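Local atomic coordinates of putative N-acetylmuramoyl-L-alanine amidase,autolysin cwp6 (Peptoclostridium difficile, PDB entry 5J72), a protein that probably hydrolyses the amide bond between N-acetylmuramic acid and L-alanine in peptidoglycan, as a zinc-dependent autolysin carrying CWB2 modules that anchor it to the cell wall. Residues Asp2-Leu7 with Trp152-Ser157; Glu513-Ser518 with Leu589-Asn594; Glu270-Asn275 with His347-Asn352. One frame throughout, in Å; residues are numbered along the deposited sequence. Where two conformers were deposited one is given.

Contact 1. Residues Asp2-Leu7 with Trp152-Ser157. With CA (calcium ion), chain C.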
ATOM      1  N   ASP A   2      15.749 -34.289  -1.730  1.00 36.20           N
ATOM      2  CA  ASP A   2      17.009 -34.409  -2.447  1.00 40.07           C
ATOM      3  C   ASP A   2      17.357 -33.145  -3.199  1.00 33.87           C
ATOM      4  O   ASP A   2      18.540 -32.811  -3.307  1.00 31.33           O
ATOM      5  CB  ASP A   2      16.913 -35.567  -3.443  1.00 44.77           C
ATOM      6  CG  ASP A   2      16.775 -36.887  -2.678  1.00 57.79           C
ATOM      7  OD1 ASP A   2      17.542 -37.091  -1.696  1.00 63.34           O
ATOM      8  OD2 ASP A   2      15.895 -37.701  -3.048  1.00 58.09           O
ATOM      9  N   ILE A   3      16.322 -32.441  -3.706  1.00 29.92           N
ATOM     10  CA  ILE A   3      16.530 -31.209  -4.447  1.00 25.85           C
ATOM     11  C   ILE A   3      15.392 -30.272  -4.175  1.00 27.86           C
ATOM     12  O   ILE A   3      14.230 -30.713  -4.181  1.00 28.99           O
ATOM     13  CB  ILE A   3      16.684 -31.503  -5.964  1.00 26.98           C
ATOM     14  CG1 ILE A   3      16.886 -30.200  -6.724  1.00 28.23           C
ATOM     15  CG2 ILE A   3      15.446 -32.276  -6.466  1.00 31.58           C
ATOM     16  CD1 ILE A   3      17.452 -30.438  -8.135  1.00 38.97           C
ATOM     17  N   ASN A   4      15.682 -29.013  -3.915  1.00 22.93           N
ATOM     18  CA  ASN A   4      14.595 -28.071  -3.681  1.00 19.99           C
ATOM     19  C   ASN A   4      14.892 -26.873  -4.591  1.00 21.59           C
ATOM     20  O   ASN A   4      16.031 -26.391  -4.581  1.00 22.60           O
ATOM     21  CB  ASN A   4      14.565 -27.581  -2.206  1.00 23.50           C
ATOM     22  CG  ASN A   4      13.388 -26.571  -2.045  1.00 29.83           C
ATOM     23  OD1 ASN A   4      13.570 -25.327  -2.196  1.00 31.31           O
ATOM     24  ND2 ASN A   4      12.147 -27.014  -1.830  1.00 31.36           N
ATOM     25  N   ILE A   5      13.933 -26.410  -5.364  1.00 19.86           N
ATOM     26  CA  ILE A   5      14.200 -25.246  -6.225  1.00 21.33           C
ATOM     27  C   ILE A   5      13.279 -24.085  -5.740  1.00 23.52           C
ATOM     28  O   ILE A   5      12.057 -24.214  -5.816  1.00 24.23           O
ATOM     29  CB  ILE A   5      13.841 -25.630  -7.678  1.00 19.75           C
ATOM     30  CG1 ILE A   5      14.782 -26.734  -8.191  1.00 19.75           C
ATOM     31  CG2 ILE A   5      13.952 -24.419  -8.584  1.00 19.83           C
ATOM     32  CD1 ILE A   5      14.303 -27.278  -9.612  1.00 21.93           C
ATOM     33  N   ASN A   6      13.841 -22.989  -5.362  1.00 17.72           N
ATOM     34  CA  ASN A   6      13.023 -21.871  -4.855  1.00 17.09           C
ATOM     35  C   ASN A   6      13.127 -20.676  -5.798  1.00 18.79           C
ATOM     36  O   ASN A   6      14.192 -20.036  -5.836  1.00 21.75           O
ATOM     37  CB  ASN A   6      13.554 -21.464  -3.491  1.00 21.42           C
ATOM     38  CG  ASN A   6      12.667 -20.351  -2.877  1.00 33.82           C
ATOM     39  OD1 ASN A   6      11.443 -20.263  -3.136  1.00 32.57           O
ATOM     40  ND2 ASN A   6      13.176 -19.515  -2.011  1.00 38.09           N
ATOM     41  N   LEU A   7      12.049 -20.399  -6.548  1.00 17.84           N
ATOM     42  CA  LEU A   7      12.039 -19.280  -7.500  1.00 15.79           C
ATOM     43  C   LEU A   7      11.280 -18.116  -6.848  1.00 17.49           C
ATOM     44  O   LEU A   7      10.224 -18.323  -6.241  1.00 20.02           O
ATOM     45  CB  LEU A   7      11.304 -19.672  -8.805  1.00 18.28           C
ATOM     46  CG  LEU A   7      11.986 -20.862  -9.544  1.00 20.02           C
ATOM     47  CD1 LEU A   7      11.204 -21.079 -10.909  1.00 19.49           C
ATOM     48  CD2 LEU A   7      13.498 -20.588  -9.760  1.00 20.48           C
ATOM     49  N   TRP A 152       3.893 -20.636  -3.505  1.00 16.53           N
ATOM     50  CA  TRP A 152       4.354 -21.955  -2.937  1.00 17.64           C
ATOM     51  C   TRP A 152       3.732 -23.068  -3.760  1.00 17.53           C
ATOM     52  O   TRP A 152       3.167 -24.047  -3.239  1.00 16.79           O
ATOM     53  CB  TRP A 152       3.888 -22.034  -1.423  1.00 14.17           C
ATOM     54  CG  TRP A 152       4.602 -21.013  -0.615  1.00 17.11           C
ATOM     55  CD1 TRP A 152       5.767 -21.186   0.096  1.00 17.44           C
ATOM     56  CD2 TRP A 152       4.230 -19.615  -0.447  1.00 17.69           C
ATOM     57  NE1 TRP A 152       6.129 -19.991   0.711  1.00 18.77           N
ATOM     58  CE2 TRP A 152       5.200 -19.018   0.389  1.00 21.27           C
ATOM     59  CE3 TRP A 152       3.183 -18.823  -0.932  1.00 17.04           C
ATOM     60  CZ2 TRP A 152       5.135 -17.656   0.770  1.00 19.27           C
ATOM     61  CZ3 TRP A 152       3.124 -17.469  -0.574  1.00 17.06           C
ATOM     62  CH2 TRP A 152       4.086 -16.905   0.275  1.00 15.60           C
ATOM     63  N   LYS A 153       3.867 -22.965  -5.089  1.00 16.29           N
ATOM     64  CA  LYS A 153       3.255 -23.987  -5.952  1.00 16.94           C
ATOM     65  C   LYS A 153       3.920 -25.348  -5.689  1.00 18.97           C
ATOM     66  O   LYS A 153       3.268 -26.404  -5.724  1.00 17.10           O
ATOM     67  CB  LYS A 153       3.450 -23.586  -7.430  1.00 15.48           C
ATOM     68  CG  LYS A 153       2.804 -24.614  -8.365  1.00 21.89           C
ATOM     69  CD  LYS A 153       1.315 -24.584  -8.168  1.00 34.74           C
ATOM     70  CE  LYS A 153       0.624 -25.612  -9.028  1.00 50.11           C
ATOM     71  N   ASP A 154       5.197 -25.309  -5.375  1.00 14.48           N
ATOM     72  CA  ASP A 154       5.916 -26.556  -5.137  1.00 20.21           C
ATOM     73  C   ASP A 154       5.816 -27.004  -3.682  1.00 23.17           C
ATOM     74  O   ASP A 154       6.534 -27.940  -3.280  1.00 20.13           O
ATOM     75  CB  ASP A 154       7.418 -26.375  -5.497  1.00 23.28           C
ATOM     76  CG  ASP A 154       8.075 -25.217  -4.761  1.00 27.99           C
ATOM     77  OD1 ASP A 154       9.267 -25.295  -4.500  1.00 31.79           O
ATOM     78  OD2 ASP A 154       7.380 -24.246  -4.439  1.00 29.21           O
ATOM     79  N   GLY A 155       5.005 -26.338  -2.889  1.00 17.41           N
ATOM     80  CA  GLY A 155       4.799 -26.796  -1.509  1.00 16.70           C
ATOM     81  C   GLY A 155       5.482 -25.917  -0.478  1.00 20.47           C
ATOM     82  O   GLY A 155       6.181 -24.964  -0.815  1.00 18.41           O
ATOM     83  N   SER A 156       5.300 -26.247   0.811  1.00 17.66           N
ATOM     84  CA  SER A 156       5.950 -25.450   1.864  1.00 17.09           C
ATOM     85  C   SER A 156       6.133 -26.336   3.091  1.00 19.51           C
ATOM     86  O   SER A 156       5.147 -26.995   3.474  1.00 20.61           O
ATOM     87  CB  SER A 156       5.056 -24.268   2.260  1.00 21.20           C
ATOM     88  OG  SER A 156       5.843 -23.433   3.111  1.00 20.51           O
ATOM     89  N   SER A 157       7.318 -26.334   3.737  1.00 18.30           N
ATOM     90  CA  SER A 157       7.418 -27.237   4.907  1.00 18.44           C
ATOM     91  C   SER A 157       6.697 -26.649   6.117  1.00 19.40           C
ATOM     92  O   SER A 157       6.337 -27.385   7.022  1.00 18.38           O
ATOM     93  CB  SER A 157       8.882 -27.548   5.221  1.00 23.91           C
ATOM     94  OG  SER A 157       9.499 -26.331   5.580  1.00 33.43           O
TER
HETATM   95 CA    CA C 701       9.560 -21.798  -2.088  0.70 45.58          CA
HETATM   96  O   HOH W   1       9.300 -27.104  -1.735  1.00 66.48           O
HETATM   97  O   HOH W   2      11.156 -27.395  -5.134  1.00 25.12           O
HETATM   98  O   HOH W   3       8.290 -21.470  -4.010  1.00 34.71           O
HETATM   99  O   HOH W   4       8.376 -23.427  -1.494  1.00 48.80           O
HETATM  100  O   HOH W   5      10.847 -23.661  -2.889  1.00 26.22           O
HETATM  101  O   HOH W   6       8.402 -19.934  -1.399  1.00 38.63           O

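Contact 2. Residues Glu513-Ser518 with Leu589-Asn594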
ATOM      1  N   GLU A 513      -3.131  27.784 -16.286  1.00 25.83           N
ATOM      2  CA  GLU A 513      -3.121  26.319 -16.541  1.00 26.69           C
ATOM      3  C   GLU A 513      -4.332  25.629 -15.785  1.00 24.85           C
ATOM      4  O   GLU A 513      -5.020  24.756 -16.327  1.00 25.81           O
ATOM      5  CB  GLU A 513      -1.797  25.700 -16.044  1.00 29.40           C
ATOM      6  CG  GLU A 513      -1.786  24.248 -16.505  1.00 35.37           C
ATOM      7  CD  GLU A 513      -0.460  23.517 -16.303  1.00 42.20           C
ATOM      8  OE1 GLU A 513       0.510  24.106 -15.733  1.00 31.22           O
ATOM      9  OE2 GLU A 513      -0.418  22.318 -16.720  1.00 37.18           O
ATOM     10  N   ARG A 514      -4.587  26.066 -14.540  1.00 25.60           N
ATOM     11  CA  ARG A 514      -5.705  25.522 -13.750  1.00 22.11           C
ATOM     12  C   ARG A 514      -6.968  25.799 -14.467  1.00 23.78           C
ATOM     13  O   ARG A 514      -7.853  24.937 -14.532  1.00 24.98           O
ATOM     14  CB  ARG A 514      -5.699  26.166 -12.370  1.00 21.19           C
ATOM     15  CG  ARG A 514      -4.390  25.870 -11.627  1.00 21.77           C
ATOM     16  CD  ARG A 514      -4.192  26.877 -10.517  1.00 24.26           C
ATOM     17  NE  ARG A 514      -2.841  26.847  -9.973  1.00 23.09           N
ATOM     18  CZ  ARG A 514      -2.527  26.414  -8.756  1.00 23.64           C
ATOM     19  NH1 ARG A 514      -3.470  25.914  -7.954  1.00 21.24           N
ATOM     20  NH2 ARG A 514      -1.283  26.520  -8.313  1.00 22.15           N
ATOM     21  N   THR A 515      -7.117  27.036 -15.015  1.00 24.23           N
ATOM     22  CA  THR A 515      -8.351  27.346 -15.726  1.00 24.77           C
ATOM     23  C   THR A 515      -8.464  26.590 -17.033  1.00 27.27           C
ATOM     24  O   THR A 515      -9.561  26.112 -17.364  1.00 30.31           O
ATOM     25  CB  THR A 515      -8.461  28.872 -15.985  1.00 28.41           C
ATOM     26  OG1 THR A 515      -8.135  29.541 -14.743  1.00 29.95           O
ATOM     27  CG2 THR A 515      -9.877  29.251 -16.335  1.00 31.30           C
ATOM     28  N   ALA A 516      -7.363  26.450 -17.785  1.00 31.85           N
ATOM     29  CA  ALA A 516      -7.435  25.701 -19.062  1.00 33.77           C
ATOM     30  C   ALA A 516      -7.899  24.290 -18.777  1.00 33.54           C
ATOM     31  O   ALA A 516      -8.713  23.741 -19.517  1.00 32.75           O
ATOM     32  CB  ALA A 516      -6.068  25.636 -19.732  1.00 33.14           C
ATOM     33  N   LEU A 517      -7.400  23.707 -17.668  1.00 31.61           N
ATOM     34  CA  LEU A 517      -7.782  22.359 -17.283  1.00 31.12           C
ATOM     35  C   LEU A 517      -9.245  22.321 -17.051  1.00 29.65           C
ATOM     36  O   LEU A 517      -9.931  21.404 -17.530  1.00 31.46           O
ATOM     37  CB  LEU A 517      -7.047  21.903 -16.007  1.00 32.27           C
ATOM     38  CG  LEU A 517      -7.374  20.471 -15.555  1.00 35.86           C
ATOM     39  CD1 LEU A 517      -7.024  19.473 -16.690  1.00 37.87           C
ATOM     40  CD2 LEU A 517      -6.578  20.139 -14.324  1.00 39.70           C
ATOM     41  N   SER A 518      -9.768  23.292 -16.301  1.00 29.37           N
ATOM     42  CA  SER A 518     -11.224  23.318 -16.029  1.00 26.43           C
ATOM     43  C   SER A 518     -12.014  23.362 -17.332  1.00 28.59           C
ATOM     44  O   SER A 518     -12.988  22.644 -17.510  1.00 29.61           O
ATOM     45  CB  SER A 518     -11.569  24.561 -15.218  1.00 27.74           C
ATOM     46  OG  SER A 518     -12.908  24.493 -14.764  1.00 29.61           O
ATOM     47  N   LEU A 589     -10.937  37.452  -9.624  1.00 27.62           N
ATOM     48  CA  LEU A 589     -10.156  36.205  -9.588  1.00 24.01           C
ATOM     49  C   LEU A 589     -10.098  35.556 -10.938  1.00 22.39           C
ATOM     50  O   LEU A 589     -11.111  35.241 -11.574  1.00 24.62           O
ATOM     51  CB  LEU A 589     -10.812  35.230  -8.546  1.00 24.86           C
ATOM     52  CG  LEU A 589     -10.683  35.704  -7.142  1.00 25.33           C
ATOM     53  CD1 LEU A 589     -11.648  34.880  -6.261  1.00 31.05           C
ATOM     54  CD2 LEU A 589      -9.251  35.557  -6.610  1.00 23.41           C
ATOM     55  N   TYR A 590      -8.882  35.321 -11.398  1.00 22.58           N
ATOM     56  CA  TYR A 590      -8.649  34.668 -12.688  1.00 22.46           C
ATOM     57  C   TYR A 590      -9.425  33.367 -12.825  1.00 23.84           C
ATOM     58  O   TYR A 590     -10.050  33.112 -13.874  1.00 24.41           O
ATOM     59  CB  TYR A 590      -7.118  34.375 -12.823  1.00 23.53           C
ATOM     60  CG  TYR A 590      -6.708  33.965 -14.220  1.00 26.57           C
ATOM     61  CD1 TYR A 590      -7.063  32.722 -14.736  1.00 25.03           C
ATOM     62  CD2 TYR A 590      -5.985  34.835 -15.039  1.00 25.38           C
ATOM     63  CE1 TYR A 590      -6.717  32.353 -16.025  1.00 27.43           C
ATOM     64  CE2 TYR A 590      -5.637  34.476 -16.336  1.00 25.81           C
ATOM     65  CZ  TYR A 590      -6.005  33.230 -16.824  1.00 32.07           C
ATOM     66  OH  TYR A 590      -5.686  32.851 -18.104  1.00 30.69           O
ATOM     67  N   VAL A 591      -9.435  32.521 -11.751  1.00 24.66           N
ATOM     68  CA  VAL A 591     -10.103  31.182 -11.990  1.00 21.98           C
ATOM     69  C   VAL A 591     -11.612  31.300 -12.066  1.00 25.97           C
ATOM     70  O   VAL A 591     -12.279  30.329 -12.458  1.00 26.83           O
ATOM     71  CB  VAL A 591      -9.670  30.138 -10.933  1.00 22.55           C
ATOM     72  CG1 VAL A 591      -8.147  29.928 -11.043  1.00 20.87           C
ATOM     73  CG2 VAL A 591     -10.033  30.590  -9.515  1.00 22.30           C
ATOM     74  N   LEU A 592     -12.151  32.479 -11.694  1.00 25.96           N
ATOM     75  CA  LEU A 592     -13.597  32.692 -11.824  1.00 27.74           C
ATOM     76  C   LEU A 592     -13.864  33.356 -13.192  1.00 29.18           C
ATOM     77  O   LEU A 592     -14.643  32.873 -13.995  1.00 31.02           O
ATOM     78  CB  LEU A 592     -14.089  33.610 -10.674  1.00 27.67           C
ATOM     79  CG  LEU A 592     -14.674  32.865  -9.476  1.00 32.19           C
ATOM     80  CD1 LEU A 592     -13.678  31.870  -8.924  1.00 30.40           C
ATOM     81  CD2 LEU A 592     -15.094  33.831  -8.412  1.00 28.62           C
ATOM     82  N   ARG A 593     -13.146  34.439 -13.468  1.00 31.22           N
ATOM     83  CA  ARG A 593     -13.366  35.218 -14.695  1.00 29.66           C
ATOM     84  C   ARG A 593     -13.124  34.438 -15.939  1.00 30.55           C
ATOM     85  O   ARG A 593     -13.864  34.578 -16.908  1.00 31.83           O
ATOM     86  CB  ARG A 593     -12.447  36.466 -14.649  1.00 28.81           C
ATOM     87  CG  ARG A 593     -12.567  37.375 -15.929  1.00 31.43           C
ATOM     88  CD  ARG A 593     -11.661  38.622 -15.740  1.00 31.90           C
ATOM     89  NE  ARG A 593     -10.250  38.269 -15.924  1.00 29.58           N
ATOM     90  CZ  ARG A 593      -9.349  38.116 -14.955  1.00 26.68           C
ATOM     91  NH1 ARG A 593      -9.686  38.316 -13.682  1.00 24.86           N
ATOM     92  NH2 ARG A 593      -8.114  37.718 -15.249  1.00 22.53           N
ATOM     93  N   ASN A 594     -12.114  33.582 -15.950  1.00 30.18           N
ATOM     94  CA  ASN A 594     -11.792  32.870 -17.176  1.00 29.77           C
ATOM     95  C   ASN A 594     -12.285  31.441 -17.244  1.00 31.56           C
ATOM     96  O   ASN A 594     -11.915  30.688 -18.145  1.00 29.58           O
ATOM     97  CB  ASN A 594     -10.255  32.872 -17.347  1.00 31.83           C
ATOM     98  CG  ASN A 594      -9.790  34.239 -17.730  1.00 35.14           C
ATOM     99  OD1 ASN A 594     -10.428  34.853 -18.588  1.00 37.10           O
ATOM    100  ND2 ASN A 594      -8.767  34.817 -17.111  1.00 35.15           N
TER

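Contact 3. Residues Glu270-Asn275 with His347-Asn352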
ATOM      1  N   GLU A 270      -4.172  -0.733  14.103  1.00 28.21           N
ATOM      2  CA  GLU A 270      -4.253  -1.971  13.340  1.00 30.62           C
ATOM      3  C   GLU A 270      -3.857  -1.709  11.875  1.00 28.97           C
ATOM      4  O   GLU A 270      -3.116  -2.505  11.292  1.00 26.04           O
ATOM      5  CB  GLU A 270      -5.681  -2.532  13.406  1.00 32.68           C
ATOM      6  CG  GLU A 270      -5.993  -3.114  14.784  1.00 36.92           C
ATOM      7  CD  GLU A 270      -7.445  -3.672  14.895  1.00 47.17           C
ATOM      8  OE1 GLU A 270      -7.800  -4.167  15.993  1.00 47.40           O
ATOM      9  OE2 GLU A 270      -8.201  -3.639  13.892  1.00 48.16           O
ATOM     10  N   TYR A 271      -4.385  -0.598  11.267  1.00 27.81           N
ATOM     11  CA  TYR A 271      -4.030  -0.304   9.878  1.00 25.45           C
ATOM     12  C   TYR A 271      -2.612   0.219   9.801  1.00 23.25           C
ATOM     13  O   TYR A 271      -1.995   0.093   8.760  1.00 22.53           O
ATOM     14  CB  TYR A 271      -5.006   0.691   9.244  1.00 26.81           C
ATOM     15  CG  TYR A 271      -6.190  -0.067   8.698  1.00 27.20           C
ATOM     16  CD1 TYR A 271      -7.328  -0.278   9.476  1.00 32.74           C
ATOM     17  CD2 TYR A 271      -6.171  -0.592   7.414  1.00 27.30           C
ATOM     18  CE1 TYR A 271      -8.414  -0.978   8.983  1.00 38.40           C
ATOM     19  CE2 TYR A 271      -7.258  -1.314   6.915  1.00 33.13           C
ATOM     20  CZ  TYR A 271      -8.378  -1.496   7.702  1.00 37.46           C
ATOM     21  OH  TYR A 271      -9.468  -2.189   7.232  1.00 34.28           O
ATOM     22  N   ASP A 272      -2.061   0.779  10.867  1.00 21.79           N
ATOM     23  CA  ASP A 272      -0.648   1.173  10.827  1.00 20.99           C
ATOM     24  C   ASP A 272       0.202  -0.119  10.711  1.00 23.54           C
ATOM     25  O   ASP A 272       1.163  -0.209   9.920  1.00 19.65           O
ATOM     26  CB  ASP A 272      -0.296   1.910  12.138  1.00 21.97           C
ATOM     27  CG  ASP A 272      -0.969   3.264  12.191  1.00 29.55           C
ATOM     28  OD1 ASP A 272      -0.998   3.963  11.139  1.00 27.93           O
ATOM     29  OD2 ASP A 272      -1.499   3.632  13.269  1.00 27.13           O
ATOM     30  N   ALA A 273      -0.147  -1.137  11.544  1.00 20.92           N
ATOM     31  CA  ALA A 273       0.584  -2.418  11.535  1.00 22.34           C
ATOM     32  C   ALA A 273       0.426  -3.066  10.102  1.00 21.70           C
ATOM     33  O   ALA A 273       1.396  -3.509   9.482  1.00 20.42           O
ATOM     34  CB  ALA A 273       0.020  -3.339  12.626  1.00 23.14           C
ATOM     35  N   LEU A 274      -0.778  -3.111   9.603  1.00 20.29           N
ATOM     36  CA  LEU A 274      -1.017  -3.673   8.277  1.00 21.41           C
ATOM     37  C   LEU A 274      -0.239  -2.927   7.211  1.00 22.08           C
ATOM     38  O   LEU A 274       0.403  -3.548   6.358  1.00 19.52           O
ATOM     39  CB  LEU A 274      -2.565  -3.446   7.970  0.62 20.39           C
ATOM     40  CG  LEU A 274      -3.104  -4.032   6.652  0.62 24.93           C
ATOM     41  CD1 LEU A 274      -4.624  -4.100   6.708  0.62 26.45           C
ATOM     42  CD2 LEU A 274      -2.759  -3.213   5.456  0.62 27.26           C
ATOM     43  N   ASN A 275      -0.264  -1.576   7.260  1.00 18.18           N
ATOM     44  CA  ASN A 275       0.456  -0.809   6.241  1.00 20.88           C
ATOM     45  C   ASN A 275       1.979  -1.062   6.219  1.00 18.94           C
ATOM     46  O   ASN A 275       2.548  -0.934   5.168  1.00 19.68           O
ATOM     47  CB  ASN A 275       0.217   0.745   6.480  1.00 21.44           C
ATOM     48  CG  ASN A 275      -1.104   1.157   5.806  1.00 22.77           C
ATOM     49  OD1 ASN A 275      -1.435   0.596   4.746  1.00 20.54           O
ATOM     50  ND2 ASN A 275      -1.936   2.058   6.386  1.00 19.34           N
ATOM     51  N   HIS A 347      -5.322   5.357   4.133  1.00 20.07           N
ATOM     52  CA  HIS A 347      -4.839   5.468   2.766  1.00 20.91           C
ATOM     53  C   HIS A 347      -3.686   6.370   2.681  1.00 21.25           C
ATOM     54  O   HIS A 347      -2.722   6.045   1.990  1.00 20.77           O
ATOM     55  CB  HIS A 347      -5.963   5.915   1.827  1.00 21.29           C
ATOM     56  CG  HIS A 347      -7.156   5.027   1.924  1.00 24.06           C
ATOM     57  ND1 HIS A 347      -8.372   5.487   2.384  1.00 23.20           N
ATOM     58  CD2 HIS A 347      -7.329   3.717   1.612  1.00 25.13           C
ATOM     59  CE1 HIS A 347      -9.236   4.481   2.355  1.00 25.21           C
ATOM     60  NE2 HIS A 347      -8.634   3.399   1.896  1.00 27.03           N
ATOM     61  N   GLU A 348      -3.732   7.548   3.394  1.00 19.82           N
ATOM     62  CA  GLU A 348      -2.542   8.403   3.391  1.00 18.72           C
ATOM     63  C   GLU A 348      -1.417   7.702   4.067  1.00 18.26           C
ATOM     64  O   GLU A 348      -0.266   7.839   3.625  1.00 18.62           O
ATOM     65  CB  GLU A 348      -2.771   9.805   4.094  1.00 17.60           C
ATOM     66  CG  GLU A 348      -1.585  10.716   3.688  1.00 21.80           C
ATOM     67  CD  GLU A 348      -1.771  12.150   4.192  1.00 29.08           C
ATOM     68  OE1 GLU A 348      -2.514  12.324   5.146  1.00 27.42           O
ATOM     69  OE2 GLU A 348      -1.155  13.057   3.618  1.00 32.44           O
ATOM     70  N   THR A 349      -1.689   6.933   5.123  1.00 18.58           N
ATOM     71  CA  THR A 349      -0.531   6.264   5.768  1.00 18.78           C
ATOM     72  C   THR A 349       0.068   5.157   4.787  1.00 16.68           C
ATOM     73  O   THR A 349       1.260   5.007   4.682  1.00 17.40           O
ATOM     74  CB  THR A 349      -1.014   5.575   7.036  1.00 22.27           C
ATOM     75  OG1 THR A 349      -1.593   6.589   7.914  1.00 21.47           O
ATOM     76  CG2 THR A 349       0.137   4.879   7.739  1.00 22.47           C
ATOM     77  N   ASN A 350      -0.823   4.458   4.096  1.00 16.84           N
ATOM     78  CA  ASN A 350      -0.355   3.461   3.098  1.00 18.02           C
ATOM     79  C   ASN A 350       0.533   4.155   2.060  1.00 18.52           C
ATOM     80  O   ASN A 350       1.647   3.693   1.741  1.00 16.75           O
ATOM     81  CB  ASN A 350      -1.567   2.829   2.463  1.00 14.89           C
ATOM     82  CG  ASN A 350      -1.175   1.716   1.487  1.00 19.76           C
ATOM     83  OD1 ASN A 350      -1.355   1.887   0.271  1.00 17.36           O
ATOM     84  ND2 ASN A 350      -0.612   0.558   1.965  1.00 15.87           N
ATOM     85  N   ALA A 351       0.080   5.353   1.542  1.00 18.41           N
ATOM     86  CA  ALA A 351       0.893   6.057   0.521  1.00 19.47           C
ATOM     87  C   ALA A 351       2.190   6.546   1.117  1.00 18.77           C
ATOM     88  O   ALA A 351       3.232   6.491   0.425  1.00 20.72           O
ATOM     89  CB  ALA A 351       0.104   7.266  -0.072  1.00 17.93           C
ATOM     90  N   ASN A 352       2.201   7.005   2.398  1.00 18.07           N
ATOM     91  CA  ASN A 352       3.482   7.503   2.941  1.00 17.75           C
ATOM     92  C   ASN A 352       4.450   6.345   3.215  1.00 18.33           C
ATOM     93  O   ASN A 352       5.691   6.530   3.124  1.00 19.44           O
ATOM     94  CB  ASN A 352       3.260   8.313   4.277  1.00 21.80           C
ATOM     95  CG  ASN A 352       2.747   9.725   3.943  1.00 32.89           C
ATOM     96  OD1 ASN A 352       3.061  10.270   2.851  1.00 28.23           O
ATOM     97  ND2 ASN A 352       1.968  10.356   4.797  1.00 28.43           N
TER
HETATM   98  O   HOH W   7      -1.076   6.703  10.555  1.00 28.44           O

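Contact 1. Residues Asp2-Leu7 with Trp152-Ser157
Asp154 turns its carboxylate toward the strand of Ile5 because its CG sits between the backbone N and the carbonyl carbon (chi1 55°), while Asn6 swings its amide to the same region with CG anti to the backbone N (chi1 -176°). Between the two lies a calcium ion, and they serve it differently. Asn6 binds directly, OD1 standing 2.6 Å from the calcium. Asp154 keeps to the second shell: its OD2 is 4.0 Å from the ion and acts through bound water. Water 3 and water 4, both calcium ligands, donate to Asp154 OD2, the former at 3.0 Å. Water 5, a third ligand, lies 2.8 Å from Asp154 OD1, and water 4 also donates to Gly155 O. The carboxylate thus orients two metal-bound waters, and probably a third, and its negative charge would be expected to add to the pull on the cation.

Direct protein contact is slight. Ile5 O and Asp154 OD1, both acceptors, approach to 3.3 Å without bonding. Water 2 supplies a link instead, accepting from Ile5 N at 3.0 Å and donating to Asp154 OD1 at 2.9 Å. Further along, water 1 donates to Asp154 O and accepts a weak bond from Asn4 ND2. The contact illustrates how a hydrated metal can join two surfaces that scarcely touch.

A type I turn from Trp152 to Gly155, following helix 140-151, presents the carboxylate, and Arg202 holds the carbonyl oxygens of Trp152 and Lys153. Trp152 packs on Pro382 of helix 375-387. Across the ion, strand 3-7 pairs with strand 16-24, and Ile5 packs against Val22 there and Leu75 of strand 72-82, so the calcium lies where the N-terminal domain meets the first CWB2 region.

Contact 2. Residues Glu513-Ser518 with Leu589-Asn594
Thr515 OG1 is enclosed by Tyr590 and Val591 and bonded back into its own helix, where Leu511 O is its hydrogen-bond partner one turn earlier. The hydroxyl lies at the edge of the Tyr590 ring, near its plane, 3.4 Å from CD1 and equally close to CE1. Val591 closes in from another direction, its CG1 reaching to 3.7 Å from Thr515 OG1. No hydrogen bond links 513-518 with 589-594, so the hydroxyl meets the second segment through carbon alone and satisfies its polarity within helix 511-521.

With Thr515 chi1 at -47°, OG1 lies beside the backbone N and CG2 is left anti to it, pointing at the C-terminal end of the short helix and coming within 3.1 Å of Asn594 O, a tight fit for a methyl group. That carbonyl also has a donor in Asn519 ND2. Thr515 CG2 rests 3.8 Å from Asn594 CB. The Asn594 amide turns elsewhere: its ND2 sits 3.1 Å above the plane of the Tyr590 ring, over the centre, so one ring has threonine at its edge and an amide over one face.

A single threonine therefore carries most of the contact between the two helices. Val591 continues the packing inward onto Phe526 and Ser528 of strand 525-532, which carries His530, whose side chain is about 6 Å from that of Val591. Helices lie over a mixed six-stranded sheet, beside a zinc held by His460, Glu477 and His530, as in the Amidase_3 family of zinc-dependent amidases.

Contact 3. Residues Glu270-Asn275 with His347-Asn352
Asn275 and Asn350 supply the one direct hydrogen bond between 270-275 and 347-352. Asn350 ND2 donates to Asn275 OD1 at 2.9 Å, with a bent N-H...O angle of 142°, and the donor stands above the plane of the accepting carbonyl instead of on a lone pair. Asn350 reaches this place with CG anti to its backbone N (chi1 -176°), which lays its side chain across that of Asn275. Neither amide depends on the other alone: Asn350 ND2 also bonds Ile391 O, and Asn275 ND2 bonds Arg346 O, a second tie to the same helix just before 347-352, which fixes the rotation of both groups.

Water adds a further polar link. Water 7 donates to Asp272 OD1 at 2.8 Å and to Thr349 OG1 at 2.7 Å, while the threonine hydroxyl is also hydrogen-bonded to Asp345 O, four residues earlier.

Van der Waals contact fills in between. Thr349 CG2 lies 3.7 Å from Asp272 OD1, and Thr349 CB is equally far from Asn275 ND2, so the threonine presents its carbon side to both polar groups.

The axes of the two segments approach to 9.6 Å and run in broadly the same direction, 26° apart; the helices belong to the second and third CWB2 regions. Built from amides, a carboxylate and a water, the direct contact is consistent with placement owing much to hydrogen-bond direction, though Ile393 adds apolar packing.

In the fold
The three contacts follow one another along the chain, in the order 1, 3, 2, and none touches another. Contact 3 is the central one, its centre about 7 Å from that of the chain, while contacts 1 and 2 fall on opposite sides, about 60 Å apart between centres. From the centre of contact 3, that of contact 1 is about 32 Å away and that of contact 2 about 35 Å. A metal lies near each outer contact: calcium in contact 1, and zinc about 10 Å from the Val591 side chain of contact 2. Contact 1 joins the N-terminal domain to the first CWB2 region, contact 3 joins two CWB2 regions, and contact 2 is internal to the amidase domain.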